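Long-range contacts in Cas13d (uncultured Ruminococcus sp, PDB 6IV9), which binds a CRISPR RNA in a binary complex and, through its two HEPN domains, probably matures that RNA and cleaves target RNA: residues N68-T73 with V87-Y92; E140-R145 with T163-I168. The protein carries 2 engineered substitutions. All blocks are in the same frame, centred on the assembly; numbering follows the deposited sequence.

Starting from the N terminus, the chain lays down strand 60-65, turns through Glu67 and enters contact 1, where 68-73 pairs with 87-92 and closes the hairpin of strands 69-75 and 81-88. It then runs on through the short strand 94-96 and a second, three-stranded sheet before contact 2 opens at 140-145. That loop encloses helix 152-160 and shuts at 163-168, just before the long helix 168-197. The two contacts follow in series, neither nesting nor crossing. In space they touch, with Asn89 ND2 4.1 Å from Pro143 CB. Contact 1 holds two strands of the first sheet together, while contact 2 joins the loops flanking helix 152-160, which meet Val65 and Glu67 and reach the crRNA.

Contact 1: residues N68-T73 with V87-Y92; sequences NKMYIT and VDNNDY
Lys69 and Asp88, both partly exposed, meet on one face of the sheet, and the lysine chain is worth tracing outward. Lys69 CB lies 3.7 Å from Val87 O. After a bend at chi2 (-57°) that turns the chain toward the other strand, Lys69 CD passes 4.0 Å from Asp88 CA, CE approaches the carboxylate, and Lys69 NZ ends in a salt bridge 2.7 Å from Asp88 OD2, using the anti lone pair of that oxygen. The other oxygen, Asp88 OD1, is kept busy by its own chain: it accepts from Asp91 N at 2.8 Å in an Asx motif, so both ends of the carboxylate are held where strand 81-88 gives way to a turn.

The backbone beneath is an antiparallel hairpin, strands 69-75 and 81-88 being the two inner strands of a four-stranded sheet. Met70 and Val87 form a hydrogen-bonded pair linked by two N-H to O bonds, and Asn89 N adds a nearly straight one (171°) to Asn68 O. On the opposite face, where Met70, Ile72 and Val87 are buried, Met70 CE rests 3.8 Å from Val87 CG1, while Ile72 CD1 comes more distantly to Val87 CG2; Leu107 of strand 105-110 packs against Ile72 and Val87. Met70 CG sits close to Asn89 OD1, at 3.2 Å, the amide of Asn89 being held from its other end by a bond from ND2 to Glu67 O.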
loop_
_atom_site.group_PDB
_atom_site.type_symbol
_atom_site.label_atom_id
_atom_site.label_comp_id
_atom_site.label_asym_id
_atom_site.label_seq_id
_atom_site.Cartn_x
_atom_site.Cartn_y
_atom_site.Cartn_z
ATOM N N ASN A 68 -36.546 13.398 5.491
ATOM C CA ASN A 68 -37.313 13.977 6.617
ATOM C C ASN A 68 -36.571 13.921 7.957
ATOM O O ASN A 68 -36.957 14.651 8.842
ATOM C CB ASN A 68 -38.712 13.364 6.665
ATOM C CG ASN A 68 -39.497 13.626 5.396
ATOM O OD1 ASN A 68 -39.809 12.711 4.653
ATOM N ND2 ASN A 68 -39.798 14.881 5.125
ATOM N N LYS A 69 -35.502 13.145 8.062
ATOM C CA LYS A 69 -34.855 12.959 9.377
ATOM C C LYS A 69 -33.336 13.017 9.297
ATOM O O LYS A 69 -32.811 12.903 8.218
ATOM C CB LYS A 69 -35.142 11.543 9.851
ATOM C CG LYS A 69 -36.604 11.178 9.962
ATOM C CD LYS A 69 -37.350 12.093 10.865
ATOM C CE LYS A 69 -38.787 11.668 11.047
ATOM N NZ LYS A 69 -39.484 12.511 12.044
ATOM N N MET A 70 -32.708 13.218 10.448
ATOM C CA MET A 70 -31.239 13.167 10.610
ATOM C C MET A 70 -30.979 12.135 11.695
ATOM O O MET A 70 -31.777 12.055 12.621
ATOM C CB MET A 70 -30.642 14.494 11.075
ATOM C CG MET A 70 -30.633 15.551 10.035
ATOM S SD MET A 70 -29.799 17.015 10.599
ATOM C CE MET A 70 -30.945 17.652 11.810
ATOM N N TYR A 71 -29.931 11.347 11.529
ATOM C CA TYR A 71 -29.549 10.354 12.549
ATOM C C TYR A 71 -28.139 10.707 12.991
ATOM O O TYR A 71 -27.270 10.737 12.164
ATOM C CB TYR A 71 -29.646 8.938 11.992
ATOM C CG TYR A 71 -31.009 8.626 11.447
ATOM C CD1 TYR A 71 -31.336 8.921 10.143
ATOM C CD2 TYR A 71 -31.977 8.081 12.256
ATOM C CE1 TYR A 71 -32.593 8.653 9.646
ATOM C CE2 TYR A 71 -33.242 7.808 11.778
ATOM C CZ TYR A 71 -33.550 8.101 10.470
ATOM O OH TYR A 71 -34.796 7.838 10.005
ATOM N N ILE A 72 -27.973 10.924 14.279
ATOM C CA ILE A 72 -26.670 11.303 14.869
ATOM C C ILE A 72 -26.042 10.059 15.487
ATOM O O ILE A 72 -26.701 9.391 16.243
ATOM C CB ILE A 72 -26.904 12.403 15.910
ATOM C CG1 ILE A 72 -27.485 13.648 15.243
ATOM C CG2 ILE A 72 -25.641 12.694 16.680
ATOM C CD1 ILE A 72 -27.611 14.829 16.135
ATOM N N THR A 73 -24.791 9.783 15.148
ATOM C CA THR A 73 -24.112 8.611 15.727
ATOM C C THR A 73 -22.886 9.075 16.510
ATOM O O THR A 73 -22.384 10.141 16.254
ATOM C CB THR A 73 -23.674 7.596 14.667
ATOM O OG1 THR A 73 -22.657 8.189 13.873
ATOM C CG2 THR A 73 -24.801 7.090 13.800
ATOM N N VAL A 87 -33.536 13.035 14.591
ATOM C CA VAL A 87 -34.033 14.435 14.638
ATOM C C VAL A 87 -34.945 14.676 13.440
ATOM O O VAL A 87 -34.619 14.221 12.368
ATOM C CB VAL A 87 -32.871 15.443 14.651
ATOM C CG1 VAL A 87 -33.347 16.877 14.646
ATOM C CG2 VAL A 87 -31.912 15.195 15.789
ATOM N N ASP A 88 -36.063 15.353 13.663
ATOM C CA ASP A 88 -36.994 15.662 12.557
ATOM C C ASP A 88 -36.528 16.959 11.906
ATOM O O ASP A 88 -36.353 17.915 12.613
ATOM C CB ASP A 88 -38.441 15.790 13.029
ATOM C CG ASP A 88 -39.373 16.071 11.876
ATOM O OD1 ASP A 88 -39.480 17.224 11.479
ATOM O OD2 ASP A 88 -39.928 15.123 11.362
ATOM N N ASN A 89 -36.331 16.948 10.596
ATOM C CA ASN A 89 -35.835 18.138 9.869
ATOM C C ASN A 89 -36.828 19.299 9.934
ATOM O O ASN A 89 -36.374 20.412 9.853
ATOM C CB ASN A 89 -35.482 17.819 8.418
ATOM C CG ASN A 89 -34.300 16.889 8.313
ATOM O OD1 ASN A 89 -33.499 16.827 9.222
ATOM N ND2 ASN A 89 -34.206 16.159 7.222
ATOM N N ASN A 90 -38.116 19.003 9.854
ATOM C CA ASN A 90 -39.181 20.039 9.864
ATOM C C ASN A 90 -39.449 20.676 11.231
ATOM O O ASN A 90 -39.535 21.888 11.278
ATOM C CB ASN A 90 -40.397 19.542 9.095
ATOM C CG ASN A 90 -39.977 19.103 7.711
ATOM O OD1 ASN A 90 -39.356 19.861 6.986
ATOM N ND2 ASN A 90 -40.260 17.869 7.357
ATOM N N ASP A 91 -39.607 19.896 12.292
ATOM C CA ASP A 91 -39.953 20.542 13.585
ATOM C C ASP A 91 -38.817 20.509 14.611
ATOM O O ASP A 91 -39.047 20.972 15.713
ATOM C CB ASP A 91 -41.269 20.003 14.129
ATOM C CG ASP A 91 -41.251 18.531 14.465
ATOM O OD1 ASP A 91 -40.170 17.971 14.600
ATOM O OD2 ASP A 91 -42.329 17.965 14.596
ATOM N N TYR A 92 -37.715 19.838 14.293
ATOM C CA TYR A 92 -36.507 19.751 15.154
ATOM C C TYR A 92 -36.728 18.890 16.394
ATOM O O TYR A 92 -35.896 18.921 17.267
ATOM C CB TYR A 92 -35.924 21.127 15.452
ATOM C CG TYR A 92 -35.774 21.937 14.201
ATOM C CD1 TYR A 92 -34.892 21.546 13.214
ATOM C CD2 TYR A 92 -36.565 23.037 13.969
ATOM C CE1 TYR A 92 -34.779 22.253 12.035
ATOM C CE2 TYR A 92 -36.465 23.753 12.795
ATOM C CZ TYR A 92 -35.571 23.362 11.825
ATOM O OH TYR A 92 -35.475 24.077 10.679
#

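Contact 2: residues E140-R145 with T163-I168; sequences ESSPVR and TFDDNI. With MG (magnesium ion), chain C; nucleotides of chain B.
Val144 wedges both its methyls against the backbone of 165-167, and this is the tight part of the contact. Val144 CG1, anti to the backbone N (chi1 178°), lies 3.6 Å from Asp166 C and 4.1 Å from Asn167 CB, while Val144 CG2 sits 3.6 Å from Asp165 O. No hydrogen bond spans the two segments. Toward the solvent side the fit slackens: Ser142 OG is 4.1 Å from Asp165 OD2, and the hydroxyl instead accepts from Val144 N in an ST turn. Further out, Glu140 O and Arg137 O bind a magnesium ion with four waters, two of which donate to Ser141 O and Ser142 O.

Beyond Val144 the two segments grip the crRNA together. Arg145 sends NH2 straight to U25 OP1 of chain B (2.9 Å, 172°) and NH1 to G22 O2' of chain B (3.1 Å), both in the guanidinium plane, while the base of C24 of chain B lies over one face, its N3 offset toward the rim. Asn167 ND2 adds a weak hydrogen bond to O2 of C24 of chain B. A leucine in place of Arg145 would probably leave the U25 phosphate without this positive mate and the G22 ribose hydroxyl without this donor. Asn167 OD1 accepts from Val65 N, and Val144 also packs on Val65; Lys152 NZ bonds to Asp166 O and Glu156 OE2 to Phe164 N, placing the contact between strand 60-65 and helix 152-160, at the entry to helix 168-197.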
loop_
_atom_site.group_PDB
_atom_site.type_symbol
_atom_site.label_atom_id
_atom_site.label_comp_id
_atom_site.label_asym_id
_atom_site.label_seq_id
_atom_site.Cartn_x
_atom_site.Cartn_y
_atom_site.Cartn_z
ATOM N N GLU A 140 -29.586 25.556 -2.202
ATOM C CA GLU A 140 -29.880 24.121 -2.397
ATOM C C GLU A 140 -31.239 23.821 -1.776
ATOM O O GLU A 140 -31.397 24.033 -0.605
ATOM C CB GLU A 140 -28.791 23.247 -1.789
ATOM C CG GLU A 140 -27.481 23.348 -2.520
ATOM C CD GLU A 140 -26.453 22.309 -2.131
ATOM O OE1 GLU A 140 -25.274 22.622 -2.193
ATOM O OE2 GLU A 140 -26.839 21.201 -1.775
ATOM N N SER A 141 -32.188 23.373 -2.581
ATOM C CA SER A 141 -33.542 23.069 -2.069
ATOM C C SER A 141 -33.561 21.854 -1.139
ATOM O O SER A 141 -34.272 21.888 -0.168
ATOM C CB SER A 141 -34.508 22.922 -3.195
ATOM O OG SER A 141 -34.356 23.980 -4.106
ATOM N N SER A 142 -32.835 20.804 -1.482
ATOM C CA SER A 142 -32.894 19.560 -0.684
ATOM C C SER A 142 -32.120 19.633 0.625
ATOM O O SER A 142 -31.029 20.129 0.637
ATOM C CB SER A 142 -32.398 18.397 -1.480
ATOM O OG SER A 142 -32.454 17.218 -0.715
ATOM N N PRO A 143 -32.616 18.993 1.697
ATOM C CA PRO A 143 -31.877 18.856 2.933
ATOM C C PRO A 143 -30.663 17.962 2.651
ATOM O O PRO A 143 -29.691 18.081 3.308
ATOM C CB PRO A 143 -32.780 18.059 3.876
ATOM C CG PRO A 143 -34.130 18.073 3.237
ATOM C CD PRO A 143 -33.910 18.350 1.772
ATOM N N VAL A 144 -30.795 17.082 1.663
ATOM C CA VAL A 144 -29.743 16.074 1.364
ATOM C C VAL A 144 -28.677 16.647 0.437
ATOM O O VAL A 144 -28.965 16.956 -0.682
ATOM C CB VAL A 144 -30.342 14.776 0.798
ATOM C CG1 VAL A 144 -29.269 13.774 0.443
ATOM C CG2 VAL A 144 -31.346 14.156 1.741
ATOM N N ARG A 145 -27.449 16.666 0.926
ATOM C CA ARG A 145 -26.264 17.137 0.183
ATOM C C ARG A 145 -26.033 16.232 -1.032
ATOM O O ARG A 145 -26.302 15.070 -0.942
ATOM C CB ARG A 145 -25.080 17.004 1.141
ATOM C CG ARG A 145 -23.742 17.514 0.646
ATOM C CD ARG A 145 -22.748 17.472 1.782
ATOM N NE ARG A 145 -21.432 17.122 1.315
ATOM C CZ ARG A 145 -20.378 16.950 2.088
ATOM N NH1 ARG A 145 -20.437 17.207 3.382
ATOM N NH2 ARG A 145 -19.256 16.531 1.562
ATOM N N THR A 163 -32.473 5.461 -7.056
ATOM C CA THR A 163 -31.941 6.643 -6.340
ATOM C C THR A 163 -32.542 6.693 -4.936
ATOM O O THR A 163 -33.567 6.091 -4.740
ATOM C CB THR A 163 -32.195 7.933 -7.116
ATOM O OG1 THR A 163 -33.596 8.177 -7.088
ATOM C CG2 THR A 163 -31.687 7.855 -8.535
ATOM N N PHE A 164 -31.916 7.435 -4.035
ATOM C CA PHE A 164 -32.405 7.528 -2.647
ATOM C C PHE A 164 -32.373 8.973 -2.189
ATOM O O PHE A 164 -31.469 9.686 -2.559
ATOM C CB PHE A 164 -31.523 6.706 -1.712
ATOM C CG PHE A 164 -31.641 5.227 -1.935
ATOM C CD1 PHE A 164 -32.598 4.492 -1.270
ATOM C CD2 PHE A 164 -30.832 4.583 -2.843
ATOM C CE1 PHE A 164 -32.725 3.137 -1.489
ATOM C CE2 PHE A 164 -30.957 3.226 -3.058
ATOM C CZ PHE A 164 -31.901 2.510 -2.381
ATOM N N ASP A 165 -33.309 9.329 -1.317
ATOM C CA ASP A 165 -33.361 10.684 -0.728
ATOM C C ASP A 165 -32.646 10.676 0.623
ATOM O O ASP A 165 -33.224 11.058 1.602
ATOM C CB ASP A 165 -34.786 11.198 -0.621
ATOM C CG ASP A 165 -34.840 12.557 -1.263
ATOM O OD1 ASP A 165 -35.539 12.684 -2.295
ATOM O OD2 ASP A 165 -34.111 13.439 -0.783
ATOM N N ASP A 166 -31.413 10.215 0.614
ATOM C CA ASP A 166 -30.553 10.131 1.805
ATOM C C ASP A 166 -29.105 10.247 1.341
ATOM O O ASP A 166 -28.834 10.125 0.173
ATOM C CB ASP A 166 -30.832 8.882 2.633
ATOM C CG ASP A 166 -30.392 7.581 1.996
ATOM O OD1 ASP A 166 -29.259 7.506 1.576
ATOM O OD2 ASP A 166 -31.190 6.668 1.958
ATOM N N ASN A 167 -28.229 10.511 2.280
ATOM C CA ASN A 167 -26.793 10.671 1.963
ATOM C C ASN A 167 -26.016 9.458 2.470
ATOM O O ASN A 167 -24.829 9.568 2.597
ATOM C CB ASN A 167 -26.258 11.975 2.543
ATOM C CG ASN A 167 -26.078 11.895 4.037
ATOM O OD1 ASN A 167 -26.686 11.081 4.689
ATOM N ND2 ASN A 167 -25.222 12.736 4.567
ATOM N N ILE A 168 -26.713 8.402 2.862
ATOM C CA ILE A 168 -26.061 7.187 3.421
ATOM C C ILE A 168 -25.526 6.263 2.327
ATOM O O ILE A 168 -24.426 5.795 2.461
ATOM C CB ILE A 168 -27.020 6.445 4.361
ATOM C CG1 ILE A 168 -27.797 7.403 5.264
ATOM C CG2 ILE A 168 -26.274 5.396 5.154
ATOM C CD1 ILE A 168 -28.737 6.727 6.214
HETATM MG MG MG C . -31.014 24.864 1.448
ATOM P P C B 24 -16.058 11.465 1.879
ATOM O OP1 C B 24 -15.374 10.650 0.867
ATOM O OP2 C B 24 -15.572 12.717 2.387
ATOM O "O5'" C B 24 -17.487 11.832 1.261
ATOM C "C5'" C B 24 -18.047 11.037 0.213
ATOM C "C4'" C B 24 -19.410 11.553 -0.173
ATOM O "O4'" C B 24 -20.364 11.300 0.891
ATOM C "C3'" C B 24 -19.480 13.034 -0.382
ATOM O "O3'" C B 24 -19.025 13.326 -1.670
ATOM C "C2'" C B 24 -20.976 13.294 -0.214
ATOM O "O2'" C B 24 -21.702 12.946 -1.378
ATOM C "C1'" C B 24 -21.285 12.384 0.959
ATOM N N1 C B 24 -21.189 13.010 2.305
ATOM C C2 C B 24 -22.334 13.631 2.838
ATOM O O2 C B 24 -23.366 13.671 2.146
ATOM N N3 C B 24 -22.268 14.198 4.066
ATOM C C4 C B 24 -21.142 14.092 4.792
ATOM N N4 C B 24 -21.134 14.596 6.029
ATOM C C5 C B 24 -19.977 13.445 4.284
ATOM C C6 C B 24 -20.040 12.935 3.043
ATOM P P U B 25 -18.291 14.684 -1.949
ATOM O OP1 U B 25 -18.944 15.806 -1.216
ATOM O OP2 U B 25 -18.022 14.767 -3.379
ATOM O "O5'" U B 25 -16.940 14.571 -1.154
ATOM C "C5'" U B 25 -15.835 13.864 -1.747
ATOM C "C4'" U B 25 -14.837 14.840 -2.334
ATOM O "O4'" U B 25 -14.573 15.815 -1.320
ATOM C "C3'" U B 25 -13.447 14.236 -2.576
ATOM O "O3'" U B 25 -13.312 13.677 -3.846
ATOM C "C2'" U B 25 -12.512 15.422 -2.460
ATOM O "O2'" U B 25 -12.366 16.038 -3.722
ATOM C "C1'" U B 25 -13.308 16.400 -1.583
ATOM N N1 U B 25 -12.663 16.683 -0.307
ATOM C C2 U B 25 -11.576 17.527 -0.367
ATOM O O2 U B 25 -11.106 17.904 -1.412
ATOM N N3 U B 25 -11.038 17.853 0.838
ATOM C C4 U B 25 -11.492 17.481 2.080
ATOM O O4 U B 25 -10.905 17.880 3.079
ATOM C C5 U B 25 -12.606 16.592 2.061
ATOM C C6 U B 25 -13.128 16.216 0.891
ATOM P P G B 22 -17.089 17.437 11.595
ATOM O OP1 G B 22 -18.152 16.684 12.256
ATOM O OP2 G B 22 -15.650 17.292 11.962
ATOM O "O5'" G B 22 -17.109 17.315 9.996
ATOM C "C5'" G B 22 -18.389 17.218 9.349
ATOM C "C4'" G B 22 -18.272 17.103 7.855
ATOM O "O4'" G B 22 -17.663 18.299 7.312
ATOM C "C3'" G B 22 -17.356 15.991 7.376
ATOM O "O3'" G B 22 -18.163 14.811 7.278
ATOM C "C2'" G B 22 -16.992 16.448 5.976
ATOM O "O2'" G B 22 -18.012 16.111 5.051
ATOM C "C1'" G B 22 -16.955 17.981 6.142
ATOM N N9 G B 22 -15.640 18.616 6.228
ATOM C C8 G B 22 -14.878 18.819 7.352
ATOM N N7 G B 22 -13.750 19.420 7.099
ATOM C C5 G B 22 -13.788 19.665 5.736
ATOM C C6 G B 22 -12.818 20.245 4.888
ATOM O O6 G B 22 -11.770 20.818 5.204
ATOM N N1 G B 22 -13.206 20.194 3.551
ATOM C C2 G B 22 -14.393 19.669 3.096
ATOM N N2 G B 22 -14.602 19.722 1.782
ATOM N N3 G B 22 -15.276 19.063 3.872
ATOM C C4 G B 22 -14.919 19.118 5.177
HETATM O O HOH W 1 -33.305 24.105 1.825
HETATM O O HOH W 2 -30.126 22.657 1.968
HETATM O O HOH W 3 -30.913 25.566 3.641
HETATM O O HOH W 4 -31.845 26.816 0.251
#